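Local coordinates for GH127 beta-L-arabinofuranoside (Geobacillus stearothermophilus, PDB 4QK0), which probably hydrolyses beta-L-arabinofuranosidic linkages, as a glycoside hydrolase of family GH127, at residues 40-45 / 52-57; 88-93 / 97-102; 176-179 / 184-187; 588-593 / 634-639. All blocks are in the same frame, centred on the assembly; numbering follows the deposited sequence.

Contact 1 (40-45 / 52-57); sequences EALNDR and SHAIEN
With its CG turned beside the backbone N and opposite the carbonyl carbon (chi1 -58°), Asp-44 carries its carboxylate to the backbone N-H groups of Ser-52 and His-53. OD1 takes both donors. Ser-52 N lies 2.6 Å from Asp-44 OD1, nearly on the line of the C-O bond, whereas His-53 N comes to Asp-44 OD1 at 3.0 Å on the syn lone pair, in a nearly straight bond (165° at the hydrogen). An acceptor with a short, branched head suits this place, since one oxygen grips two successive amides while OD2 lies over a face of the His-53 ring, offset toward its rim. The join lies between two helix ends. Helix 22-42 stops in a Schellman motif with Asp-44 as its C-prime residue at positive phi, and an ST turn, Ser-52 OG accepting from Ala-54 N at 3.1 Å, leads into helix 54-61. The same hydroxyl gives a weak bond of 3.3 Å from Ser-52 OG to Ala-41 O. The negative carboxylate near the start of helix 54-61 would be expected to interact favourably with its dipole. A water bridges the gap, donating to Leu-42 O at 2.7 Å and to Asp-44 OD2, and accepting from Glu-56 N. Apolar groups fill the side toward helix 76-92: Leu-42 CD2 meets Ala-54 CB at 3.8 Å, and Trp-82 packs on Leu-42 and Val-79 on Ala-54. Asn-43, whose ND2 is bonded to Trp-39 O, lays its OD1 against Ile-55 CG1 at 3.6 Å.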
loop_
_atom_site.group_PDB
_atom_site.type_symbol
_atom_site.label_atom_id
_atom_site.label_comp_id
_atom_site.label_asym_id
_atom_site.label_seq_id
_atom_site.Cartn_x
_atom_site.Cartn_y
_atom_site.Cartn_z
ATOM N N GLU A 40 -30.721 -8.872 18.496
ATOM C CA GLU A 40 -31.599 -7.828 17.966
ATOM C C GLU A 40 -31.315 -7.629 16.513
ATOM O O GLU A 40 -32.255 -7.498 15.722
ATOM C CB GLU A 40 -31.419 -6.515 18.729
ATOM C CG GLU A 40 -31.835 -6.612 20.200
ATOM C CD GLU A 40 -33.277 -7.055 20.352
ATOM O OE1 GLU A 40 -34.180 -6.345 19.856
ATOM O OE2 GLU A 40 -33.527 -8.121 20.956
ATOM N N ALA A 41 -30.022 -7.597 16.149
ATOM C CA ALA A 41 -29.650 -7.385 14.752
ATOM C C ALA A 41 -30.155 -8.513 13.871
ATOM O O ALA A 41 -30.678 -8.261 12.756
ATOM C CB ALA A 41 -28.143 -7.253 14.613
ATOM N N LEU A 42 -29.998 -9.760 14.359
ATOM C CA LEU A 42 -30.409 -10.905 13.568
ATOM C C LEU A 42 -31.912 -10.867 13.320
ATOM O O LEU A 42 -32.414 -11.450 12.345
ATOM C CB LEU A 42 -30.006 -12.212 14.244
ATOM C CG LEU A 42 -28.503 -12.488 14.359
ATOM C CD1 LEU A 42 -28.258 -13.610 15.343
ATOM C CD2 LEU A 42 -27.863 -12.806 13.005
ATOM N N ASN A 43 -32.648 -10.201 14.204
ATOM C CA ASN A 43 -34.126 -10.078 14.049
ATOM C C ASN A 43 -34.599 -8.734 13.510
ATOM O O ASN A 43 -35.787 -8.419 13.604
ATOM C CB ASN A 43 -34.811 -10.322 15.368
ATOM C CG ASN A 43 -34.759 -11.764 15.780
ATOM O OD1 ASN A 43 -35.531 -12.548 15.305
ATOM N ND2 ASN A 43 -33.854 -12.107 16.680
ATOM N N ASP A 44 -33.664 -7.947 12.982
ATOM C CA ASP A 44 -33.960 -6.651 12.360
ATOM C C ASP A 44 -34.663 -5.647 13.273
ATOM O O ASP A 44 -35.507 -4.906 12.834
ATOM C CB ASP A 44 -34.779 -6.860 11.085
ATOM C CG ASP A 44 -34.059 -7.739 10.083
ATOM O OD1 ASP A 44 -32.873 -7.499 9.842
ATOM O OD2 ASP A 44 -34.687 -8.649 9.517
ATOM N N ARG A 45 -34.316 -5.645 14.542
ATOM C CA ARG A 45 -34.946 -4.748 15.507
ATOM C C ARG A 45 -34.026 -3.598 15.919
ATOM O O ARG A 45 -34.204 -3.020 16.980
ATOM C CB ARG A 45 -35.367 -5.528 16.746
ATOM C CG ARG A 45 -36.466 -6.529 16.462
ATOM C CD ARG A 45 -37.118 -6.981 17.766
ATOM N NE ARG A 45 -36.234 -7.808 18.604
ATOM C CZ ARG A 45 -36.230 -9.147 18.652
ATOM N NH1 ARG A 45 -37.038 -9.874 17.896
ATOM N NH2 ARG A 45 -35.389 -9.770 19.458
ATOM N N SER A 52 -30.638 -7.442 8.510
ATOM C CA SER A 52 -29.949 -8.713 8.288
ATOM C C SER A 52 -30.904 -9.726 7.677
ATOM O O SER A 52 -30.503 -10.451 6.819
ATOM C CB SER A 52 -29.272 -9.222 9.578
ATOM O OG SER A 52 -30.035 -10.195 10.224
ATOM N N HIS A 53 -32.143 -9.810 8.159
ATOM C CA HIS A 53 -33.090 -10.838 7.721
ATOM C C HIS A 53 -32.619 -12.284 8.016
ATOM O O HIS A 53 -33.109 -13.241 7.405
ATOM C CB HIS A 53 -33.401 -10.702 6.206
ATOM C CG HIS A 53 -34.501 -9.739 5.884
ATOM N ND1 HIS A 53 -35.783 -10.150 5.592
ATOM C CD2 HIS A 53 -34.510 -8.389 5.791
ATOM C CE1 HIS A 53 -36.542 -9.096 5.359
ATOM N NE2 HIS A 53 -35.791 -8.015 5.465
ATOM N N ALA A 54 -31.690 -12.470 8.917
ATOM C CA ALA A 54 -31.079 -13.800 9.025
ATOM C C ALA A 54 -32.104 -14.822 9.544
ATOM O O ALA A 54 -32.141 -15.964 9.076
ATOM C CB ALA A 54 -29.830 -13.776 9.910
ATOM N N ILE A 55 -32.900 -14.404 10.516
ATOM C CA ILE A 55 -33.925 -15.275 11.109
ATOM C C ILE A 55 -35.115 -15.360 10.141
ATOM O O ILE A 55 -35.661 -16.440 9.889
ATOM C CB ILE A 55 -34.382 -14.750 12.463
ATOM C CG1 ILE A 55 -33.232 -14.708 13.473
ATOM C CG2 ILE A 55 -35.547 -15.568 13.022
ATOM C CD1 ILE A 55 -32.686 -16.060 13.854
ATOM N N GLU A 56 -35.472 -14.212 9.583
ATOM C CA GLU A 56 -36.562 -14.115 8.656
ATOM C C GLU A 56 -36.385 -15.091 7.504
ATOM O O GLU A 56 -37.335 -15.749 7.065
ATOM C CB GLU A 56 -36.714 -12.646 8.177
ATOM C CG GLU A 56 -37.971 -12.343 7.385
ATOM C CD GLU A 56 -39.252 -12.724 8.114
ATOM O OE1 GLU A 56 -39.235 -12.933 9.365
ATOM O OE2 GLU A 56 -40.286 -12.830 7.415
ATOM N N ASN A 57 -35.181 -15.178 6.962
ATOM C CA ASN A 57 -34.932 -16.114 5.864
ATOM C C ASN A 57 -35.359 -17.568 6.270
ATOM O O ASN A 57 -35.796 -18.303 5.442
ATOM C CB ASN A 57 -33.464 -16.117 5.450
ATOM C CG ASN A 57 -33.038 -14.854 4.679
ATOM O OD1 ASN A 57 -33.838 -14.177 4.049
ATOM N ND2 ASN A 57 -31.737 -14.592 4.693
HETATM O O HOH W 1 -34.514 -11.558 10.728
#

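Contact 2 (88-93 / 97-102); sequences YLLETK and ELEKLA
A helical hairpin brings these segments together: helix 76-92 ends, a short connection turns the chain, and helix 96-112 runs back antiparallel, so that Leu-90 faces Leu-98 and Glu-99. Leu-90 does most of the touching, one methyl to each partner. Its CD1 lies against Glu-99 from CB to OE1, the acid end included, with Leu-90 CD1 4.0 Å from Glu-99 CG. CD2 turns to the other neighbour, where Leu-90 CD2 and Leu-98 CD2 stand 4.3 Å apart, a loose methyl-to-methyl contact. A branched leucine suits this seam because its fork spans two residues of the opposite helix. Glu-99 can serve as a wall because its CG is anti to the backbone N (chi1 -164°) and the chain stays extended beyond it, laying its length along that methyl while OE2 goes on to salt bridges with Arg-94, in the connection, and Lys-160. The glutamate is buried, and these two cations would be expected to offset the cost of burying the charge. No hydrogen bond crosses the hairpin here. Seams between consecutive antiparallel helices are characteristic of the (alpha/alpha)6 barrel of six-hairpin glycosidases, the clan to which this catalytic domain belongs.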
loop_
_atom_site.group_PDB
_atom_site.type_symbol
_atom_site.label_atom_id
_atom_site.label_comp_id
_atom_site.label_asym_id
_atom_site.label_seq_id
_atom_site.Cartn_x
_atom_site.Cartn_y
_atom_site.Cartn_z
ATOM N N TYR A 88 -22.019 -21.834 24.653
ATOM C CA TYR A 88 -20.913 -21.702 25.605
ATOM C C TYR A 88 -21.306 -20.844 26.773
ATOM O O TYR A 88 -20.827 -21.064 27.902
ATOM C CB TYR A 88 -19.643 -21.142 24.951
ATOM C CG TYR A 88 -19.132 -21.966 23.784
ATOM C CD1 TYR A 88 -19.047 -23.344 23.862
ATOM C CD2 TYR A 88 -18.715 -21.356 22.615
ATOM C CE1 TYR A 88 -18.557 -24.102 22.801
ATOM C CE2 TYR A 88 -18.246 -22.100 21.540
ATOM C CZ TYR A 88 -18.160 -23.472 21.641
ATOM O OH TYR A 88 -17.713 -24.203 20.573
ATOM N N LEU A 89 -22.139 -19.836 26.525
ATOM C CA LEU A 89 -22.579 -18.990 27.635
ATOM C C LEU A 89 -23.387 -19.798 28.656
ATOM O O LEU A 89 -23.236 -19.616 29.878
ATOM C CB LEU A 89 -23.396 -17.816 27.134
ATOM C CG LEU A 89 -22.502 -16.746 26.489
ATOM C CD1 LEU A 89 -23.391 -15.671 25.883
ATOM C CD2 LEU A 89 -21.560 -16.106 27.455
ATOM N N LEU A 90 -24.246 -20.669 28.143
ATOM C CA LEU A 90 -25.066 -21.523 28.986
ATOM C C LEU A 90 -24.293 -22.543 29.792
ATOM O O LEU A 90 -24.805 -22.983 30.800
ATOM C CB LEU A 90 -26.124 -22.243 28.157
ATOM C CG LEU A 90 -27.156 -21.341 27.479
ATOM C CD1 LEU A 90 -28.075 -22.134 26.576
ATOM C CD2 LEU A 90 -27.989 -20.561 28.491
ATOM N N GLU A 91 -23.097 -22.947 29.363
ATOM C CA GLU A 91 -22.227 -23.803 30.183
ATOM C C GLU A 91 -21.776 -23.114 31.448
ATOM O O GLU A 91 -21.455 -23.789 32.411
ATOM C CB GLU A 91 -20.942 -24.194 29.450
ATOM C CG GLU A 91 -21.085 -25.250 28.376
ATOM C CD GLU A 91 -19.750 -25.746 27.823
ATOM O OE1 GLU A 91 -18.772 -24.963 27.796
ATOM O OE2 GLU A 91 -19.670 -26.932 27.400
ATOM N N THR A 92 -21.653 -21.791 31.440
ATOM C CA THR A 92 -21.097 -21.084 32.595
ATOM C C THR A 92 -22.153 -20.285 33.365
ATOM O O THR A 92 -21.830 -19.614 34.316
ATOM C CB THR A 92 -19.933 -20.129 32.198
ATOM O OG1 THR A 92 -20.419 -19.050 31.381
ATOM C CG2 THR A 92 -18.831 -20.881 31.463
ATOM N N LYS A 93 -23.407 -20.334 32.936
ATOM C CA LYS A 93 -24.493 -19.695 33.675
ATOM C C LYS A 93 -25.795 -19.990 32.965
ATOM O O LYS A 93 -26.037 -19.493 31.848
ATOM C CB LYS A 93 -24.303 -18.180 33.775
ATOM C CG LYS A 93 -25.381 -17.509 34.615
ATOM C CD LYS A 93 -25.317 -15.989 34.583
ATOM C CE LYS A 93 -26.779 -15.478 34.424
ATOM N NZ LYS A 93 -27.306 -14.765 35.623
ATOM N N GLU A 97 -34.289 -18.061 29.771
ATOM C CA GLU A 97 -34.792 -17.242 28.654
ATOM C C GLU A 97 -33.944 -17.335 27.447
ATOM O O GLU A 97 -34.462 -17.506 26.377
ATOM C CB GLU A 97 -34.879 -15.782 28.973
ATOM C CG GLU A 97 -36.054 -15.572 29.870
ATOM C CD GLU A 97 -36.935 -14.516 29.298
ATOM O OE1 GLU A 97 -36.407 -13.381 29.196
ATOM O OE2 GLU A 97 -38.103 -14.835 28.931
ATOM N N LEU A 98 -32.633 -17.240 27.657
ATOM C CA LEU A 98 -31.685 -17.399 26.582
ATOM C C LEU A 98 -31.805 -18.801 25.989
ATOM O O LEU A 98 -31.896 -18.971 24.800
ATOM C CB LEU A 98 -30.273 -17.152 27.114
ATOM C CG LEU A 98 -29.163 -17.028 26.077
ATOM C CD1 LEU A 98 -29.532 -16.051 24.967
ATOM C CD2 LEU A 98 -27.868 -16.612 26.759
ATOM N N GLU A 99 -31.891 -19.802 26.854
ATOM C CA GLU A 99 -32.058 -21.163 26.393
ATOM C C GLU A 99 -33.340 -21.367 25.576
ATOM O O GLU A 99 -33.375 -22.125 24.608
ATOM C CB GLU A 99 -32.033 -22.092 27.589
ATOM C CG GLU A 99 -31.807 -23.530 27.191
ATOM C CD GLU A 99 -31.219 -24.387 28.311
ATOM O OE1 GLU A 99 -30.527 -23.834 29.205
ATOM O OE2 GLU A 99 -31.447 -25.618 28.272
ATOM N N LYS A 100 -34.406 -20.677 25.985
ATOM C CA LYS A 100 -35.681 -20.707 25.283
ATOM C C LYS A 100 -35.555 -20.078 23.887
ATOM O O LYS A 100 -36.055 -20.629 22.899
ATOM C CB LYS A 100 -36.732 -19.988 26.160
ATOM C CG LYS A 100 -38.037 -19.533 25.495
ATOM C CD LYS A 100 -38.960 -20.702 25.203
ATOM C CE LYS A 100 -40.297 -20.190 24.673
ATOM N NZ LYS A 100 -41.003 -21.243 23.895
ATOM N N LEU A 101 -34.894 -18.917 23.795
ATOM C CA LEU A 101 -34.645 -18.287 22.500
ATOM C C LEU A 101 -33.945 -19.277 21.586
ATOM O O LEU A 101 -34.331 -19.443 20.461
ATOM C CB LEU A 101 -33.775 -17.044 22.638
ATOM C CG LEU A 101 -34.389 -15.869 23.368
ATOM C CD1 LEU A 101 -33.354 -14.744 23.478
ATOM C CD2 LEU A 101 -35.644 -15.353 22.668
ATOM N N ALA A 102 -32.903 -19.921 22.092
ATOM C CA ALA A 102 -32.131 -20.895 21.293
ATOM C C ALA A 102 -32.962 -22.073 20.883
ATOM O O ALA A 102 -32.976 -22.459 19.708
ATOM C CB ALA A 102 -30.921 -21.362 22.079
#

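Contact 3 (176-179 / 184-187); sequences TVFG and QIPG
The ring of Phe-178 lies beside Ile-185, with Phe-178 CD1 4.0 Å from Ile-185 CB, while Val-177 CG1 sits over one of its faces, offset toward the rim. Trp-132 meets the same ring edge-to-face. The second flat group, the amide of Gln-184, turns one N-H to Thr-176 O, and its OE1 accepts from Gly-181 N inside the intervening loop. The whole is a helix end closed by a single beta bridge: Phe-178, the first residue beyond helix 162-177, is paired with Ile-185, whose N and O bond to the residues on either side of it, the pattern of a parallel bridge. Ile-185 N gives to Val-177 O at 2.8 Å, nearly along the carbonyl bond, and Gly-179 N gives to Ile-185 O at 3.0 Å, this time from above the carbonyl plane. The side chains of Val-177 and Ile-185 lie side by side, pointing the same way, Val-177 CG1 touching Ile-185 CD1 at 3.8 Å, and both rest on Trp-132. Gly-179 takes backbone angles (phi 161°, psi -168°) that only a residue without a CB accepts readily, and Gln-184 OE1 packs 3.3 Å from Gly-179 CA. Pro-186 centres an inverse gamma turn, to which the fixed phi of proline is well matched. A long side chain suits position 184, since it can reach back to the helix end: Gln-184 NE2 meets Thr-176 O at 3.0 Å in an almost straight bond, coming from above the carbonyl plane, with the acceptor in the plane of its own amide.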
loop_
_atom_site.group_PDB
_atom_site.type_symbol
_atom_site.label_atom_id
_atom_site.label_comp_id
_atom_site.label_asym_id
_atom_site.label_seq_id
_atom_site.Cartn_x
_atom_site.Cartn_y
_atom_site.Cartn_z
ATOM N N THR A 176 -23.905 -38.309 1.188
ATOM C CA THR A 176 -24.380 -38.963 -0.018
ATOM C C THR A 176 -24.015 -38.168 -1.238
ATOM O O THR A 176 -23.804 -38.740 -2.303
ATOM C CB THR A 176 -25.906 -39.232 -0.026
ATOM O OG1 THR A 176 -26.648 -38.001 -0.043
ATOM C CG2 THR A 176 -26.343 -40.079 1.219
ATOM N N VAL A 177 -23.985 -36.857 -1.106
ATOM C CA VAL A 177 -23.811 -36.000 -2.277
ATOM C C VAL A 177 -22.347 -35.898 -2.693
ATOM O O VAL A 177 -22.040 -35.940 -3.889
ATOM C CB VAL A 177 -24.308 -34.600 -1.996
ATOM C CG1 VAL A 177 -23.907 -33.662 -3.114
ATOM C CG2 VAL A 177 -25.810 -34.620 -1.852
ATOM N N PHE A 178 -21.463 -35.759 -1.726
ATOM C CA PHE A 178 -20.047 -35.532 -2.047
ATOM C C PHE A 178 -19.145 -36.746 -1.855
ATOM O O PHE A 178 -19.166 -37.392 -0.799
ATOM C CB PHE A 178 -19.504 -34.376 -1.208
ATOM C CG PHE A 178 -20.129 -33.071 -1.574
ATOM C CD1 PHE A 178 -19.639 -32.337 -2.614
ATOM C CD2 PHE A 178 -21.265 -32.644 -0.926
ATOM C CE1 PHE A 178 -20.232 -31.151 -2.980
ATOM C CE2 PHE A 178 -21.872 -31.447 -1.273
ATOM C CZ PHE A 178 -21.359 -30.703 -2.310
ATOM N N GLY A 179 -18.308 -37.009 -2.849
ATOM C CA GLY A 179 -17.336 -38.081 -2.721
ATOM C C GLY A 179 -16.812 -38.517 -4.058
ATOM O O GLY A 179 -17.076 -37.865 -5.067
ATOM N N GLN A 184 -21.761 -39.155 -7.274
ATOM C CA GLN A 184 -21.359 -38.192 -6.282
ATOM C C GLN A 184 -20.619 -37.042 -6.931
ATOM O O GLN A 184 -20.118 -37.161 -8.035
ATOM C CB GLN A 184 -20.494 -38.817 -5.224
ATOM C CG GLN A 184 -21.230 -39.901 -4.446
ATOM C CD GLN A 184 -20.489 -40.278 -3.193
ATOM O OE1 GLN A 184 -19.344 -40.678 -3.250
ATOM N NE2 GLN A 184 -21.067 -40.012 -2.083
ATOM N N ILE A 185 -20.590 -35.906 -6.252
ATOM C CA ILE A 185 -19.829 -34.746 -6.741
ATOM C C ILE A 185 -18.428 -34.794 -6.099
ATOM O O ILE A 185 -18.318 -34.796 -4.859
ATOM C CB ILE A 185 -20.544 -33.428 -6.354
ATOM C CG1 ILE A 185 -21.956 -33.379 -6.965
ATOM C CG2 ILE A 185 -19.754 -32.242 -6.865
ATOM C CD1 ILE A 185 -22.799 -32.218 -6.470
ATOM N N PRO A 186 -17.357 -34.740 -6.905
ATOM C CA PRO A 186 -16.002 -34.777 -6.359
ATOM C C PRO A 186 -15.539 -33.376 -5.931
ATOM O O PRO A 186 -14.474 -32.887 -6.333
ATOM C CB PRO A 186 -15.179 -35.326 -7.532
ATOM C CG PRO A 186 -15.856 -34.760 -8.716
ATOM C CD PRO A 186 -17.342 -34.693 -8.371
ATOM N N GLY A 187 -16.355 -32.767 -5.075
ATOM C CA GLY A 187 -16.249 -31.374 -4.759
ATOM C C GLY A 187 -15.902 -31.108 -3.325
ATOM O O GLY A 187 -15.715 -32.022 -2.516
#

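Contact 4 (588-593 / 634-639); sequences DLLEGV and CNRGEG
Arg-636 NH2 is gripped by two carboxylates, those of Asp-565 and Glu-562, which should hold in place the guanidinium group against which Leu-590 and Leu-589 pack. Leu-590 CD1 sits over one face of the guanidinium, offset toward the rim, 4.0 Å from Arg-636 NE. Its other methyl touches the stalk, with Leu-590 CD2 3.9 Å from Arg-636 CD. Leu-589 adds a methyl at the far end, Leu-589 CD1 lying 3.9 Å from Arg-636 NH1; both leucines cross the arginine at about a right angle. Arginine suits this site because its flat face, poorly solvated, can take a methyl while NH2 pairs with acids. The side chain bends at its third torsion (chi3 -59°), which turns the guanidinium from the line of the stalk. Leu-590 CD2 also meets Asn-635 CB at 3.9 Å. Asn-635 spends its polar end elsewhere, OD1 accepting from Leu-374 N and ND2 giving to Ala-632 O, so its CB is what it presents to the leucine. Leu-590 reaches this position from a type I' beta turn, Leu-589 to Gly-592, closed by Gly-592 N to Leu-589 O at 2.8 Å. Leu-590 and Glu-591 hold positive phi at its two corners, and Gly-592 supplies the angles that carry the chain out. The turn lies within the loop joining the antiparallel strands 574-586 and 593-603. The loop between strands 620-629 and 641-647 brings Arg-636 to it, and Ile-628 and Arg-626 of strand 620-629 touch side chains of both segments.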
loop_
_atom_site.group_PDB
_atom_site.type_symbol
_atom_site.label_atom_id
_atom_site.label_comp_id
_atom_site.label_asym_id
_atom_site.label_seq_id
_atom_site.Cartn_x
_atom_site.Cartn_y
_atom_site.Cartn_z
ATOM N N ASP A 588 -7.209 2.423 37.225
ATOM C CA ASP A 588 -8.372 3.092 36.638
ATOM C C ASP A 588 -8.252 3.333 35.150
ATOM O O ASP A 588 -9.088 4.027 34.567
ATOM C CB ASP A 588 -8.673 4.413 37.384
ATOM C CG ASP A 588 -8.888 4.185 38.888
ATOM O OD1 ASP A 588 -9.682 3.278 39.245
ATOM O OD2 ASP A 588 -8.224 4.865 39.699
ATOM N N LEU A 589 -7.222 2.756 34.537
ATOM C CA LEU A 589 -6.979 2.977 33.135
ATOM C C LEU A 589 -7.338 1.743 32.344
ATOM O O LEU A 589 -6.749 0.689 32.554
ATOM C CB LEU A 589 -5.508 3.367 32.952
ATOM C CG LEU A 589 -5.065 3.583 31.519
ATOM C CD1 LEU A 589 -5.596 4.916 30.978
ATOM C CD2 LEU A 589 -3.547 3.541 31.463
ATOM N N LEU A 590 -8.294 1.891 31.434
ATOM C CA LEU A 590 -8.571 0.882 30.433
ATOM C C LEU A 590 -8.919 -0.469 31.108
ATOM O O LEU A 590 -8.415 -1.532 30.730
ATOM C CB LEU A 590 -7.333 0.743 29.521
ATOM C CG LEU A 590 -6.997 1.973 28.662
ATOM C CD1 LEU A 590 -5.625 1.870 27.993
ATOM C CD2 LEU A 590 -8.055 2.203 27.605
ATOM N N GLU A 591 -9.757 -0.373 32.138
ATOM C CA GLU A 591 -10.212 -1.489 32.979
ATOM C C GLU A 591 -9.154 -2.035 33.898
ATOM O O GLU A 591 -9.406 -3.010 34.591
ATOM C CB GLU A 591 -10.870 -2.610 32.173
ATOM C CG GLU A 591 -12.067 -2.130 31.383
ATOM C CD GLU A 591 -13.259 -1.687 32.243
ATOM O OE1 GLU A 591 -13.413 -2.140 33.392
ATOM O OE2 GLU A 591 -14.082 -0.894 31.732
ATOM N N GLY A 592 -7.982 -1.411 33.957
ATOM C CA GLY A 592 -6.949 -1.856 34.883
ATOM C C GLY A 592 -5.828 -2.550 34.159
ATOM O O GLY A 592 -5.931 -3.709 33.837
ATOM N N VAL A 593 -4.747 -1.827 33.862
ATOM C CA VAL A 593 -3.714 -2.374 33.042
ATOM C C VAL A 593 -2.370 -1.983 33.566
ATOM O O VAL A 593 -2.236 -0.957 34.210
ATOM C CB VAL A 593 -3.822 -1.896 31.590
ATOM C CG1 VAL A 593 -5.154 -2.304 30.991
ATOM C CG2 VAL A 593 -3.624 -0.377 31.444
ATOM N N CYS A 634 -7.266 2.396 20.993
ATOM C CA CYS A 634 -8.488 2.945 20.368
ATOM C C CYS A 634 -9.719 2.842 21.264
ATOM O O CYS A 634 -10.834 2.737 20.760
ATOM C CB CYS A 634 -8.764 2.272 19.052
ATOM S SG CYS A 634 -9.678 3.243 17.863
ATOM N N ASN A 635 -9.513 2.912 22.568
ATOM C CA ASN A 635 -10.622 3.095 23.490
ATOM C C ASN A 635 -10.694 4.526 24.058
ATOM O O ASN A 635 -11.556 4.814 24.836
ATOM C CB ASN A 635 -10.544 2.093 24.654
ATOM C CG ASN A 635 -10.919 0.693 24.195
ATOM O OD1 ASN A 635 -12.080 0.310 24.173
ATOM N ND2 ASN A 635 -9.921 -0.045 23.778
ATOM N N ARG A 636 -9.794 5.409 23.633
ATOM C CA ARG A 636 -9.756 6.774 24.110
ATOM C C ARG A 636 -9.711 7.744 22.946
ATOM O O ARG A 636 -9.077 8.749 22.991
ATOM C CB ARG A 636 -8.558 6.922 25.004
ATOM C CG ARG A 636 -8.688 6.057 26.253
ATOM C CD ARG A 636 -7.412 5.997 27.066
ATOM N NE ARG A 636 -6.281 5.473 26.297
ATOM C CZ ARG A 636 -5.007 5.717 26.570
ATOM N NH1 ARG A 636 -4.665 6.513 27.574
ATOM N NH2 ARG A 636 -4.066 5.232 25.794
ATOM N N GLY A 637 -10.456 7.429 21.911
ATOM C CA GLY A 637 -10.625 8.283 20.762
ATOM C C GLY A 637 -9.633 8.036 19.640
ATOM O O GLY A 637 -8.585 7.405 19.800
ATOM N N GLU A 638 -9.995 8.569 18.492
ATOM C CA GLU A 638 -9.195 8.478 17.290
ATOM C C GLU A 638 -7.819 9.107 17.493
ATOM O O GLU A 638 -7.667 10.119 18.172
ATOM C CB GLU A 638 -9.924 9.149 16.135
ATOM C CG GLU A 638 -9.306 8.869 14.776
ATOM C CD GLU A 638 -10.247 9.154 13.602
ATOM O OE1 GLU A 638 -11.455 8.900 13.692
ATOM O OE2 GLU A 638 -9.777 9.678 12.586
ATOM N N GLY A 639 -6.801 8.446 16.968
ATOM C CA GLY A 639 -5.453 8.964 17.055
ATOM C C GLY A 639 -4.439 8.003 16.473
ATOM O O GLY A 639 -4.767 6.852 16.127
#

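Contacts 1 and 2 lie on the same side of the chain's centre, about 19 Å apart between centres, and helix 76-92 takes part in both: it packs on the apolar side of contact 1 and forms one leg of contact 2. Contact 2 is buried and has no hydrogen bond across it, leucine packing on leucine and glutamate. Contact 1, partly buried, relies instead on a carboxylate, backbone amides and a water at helix ends. Contact 3, partly buried like contact 1, also finishes a helix, but with a backbone bridge and a glutamine amide. Contact 4, at the surface of the C-terminal beta domain, joins two loops through leucines on a salt-bridged arginine, and lies about 51 Å from contact 3 between centres.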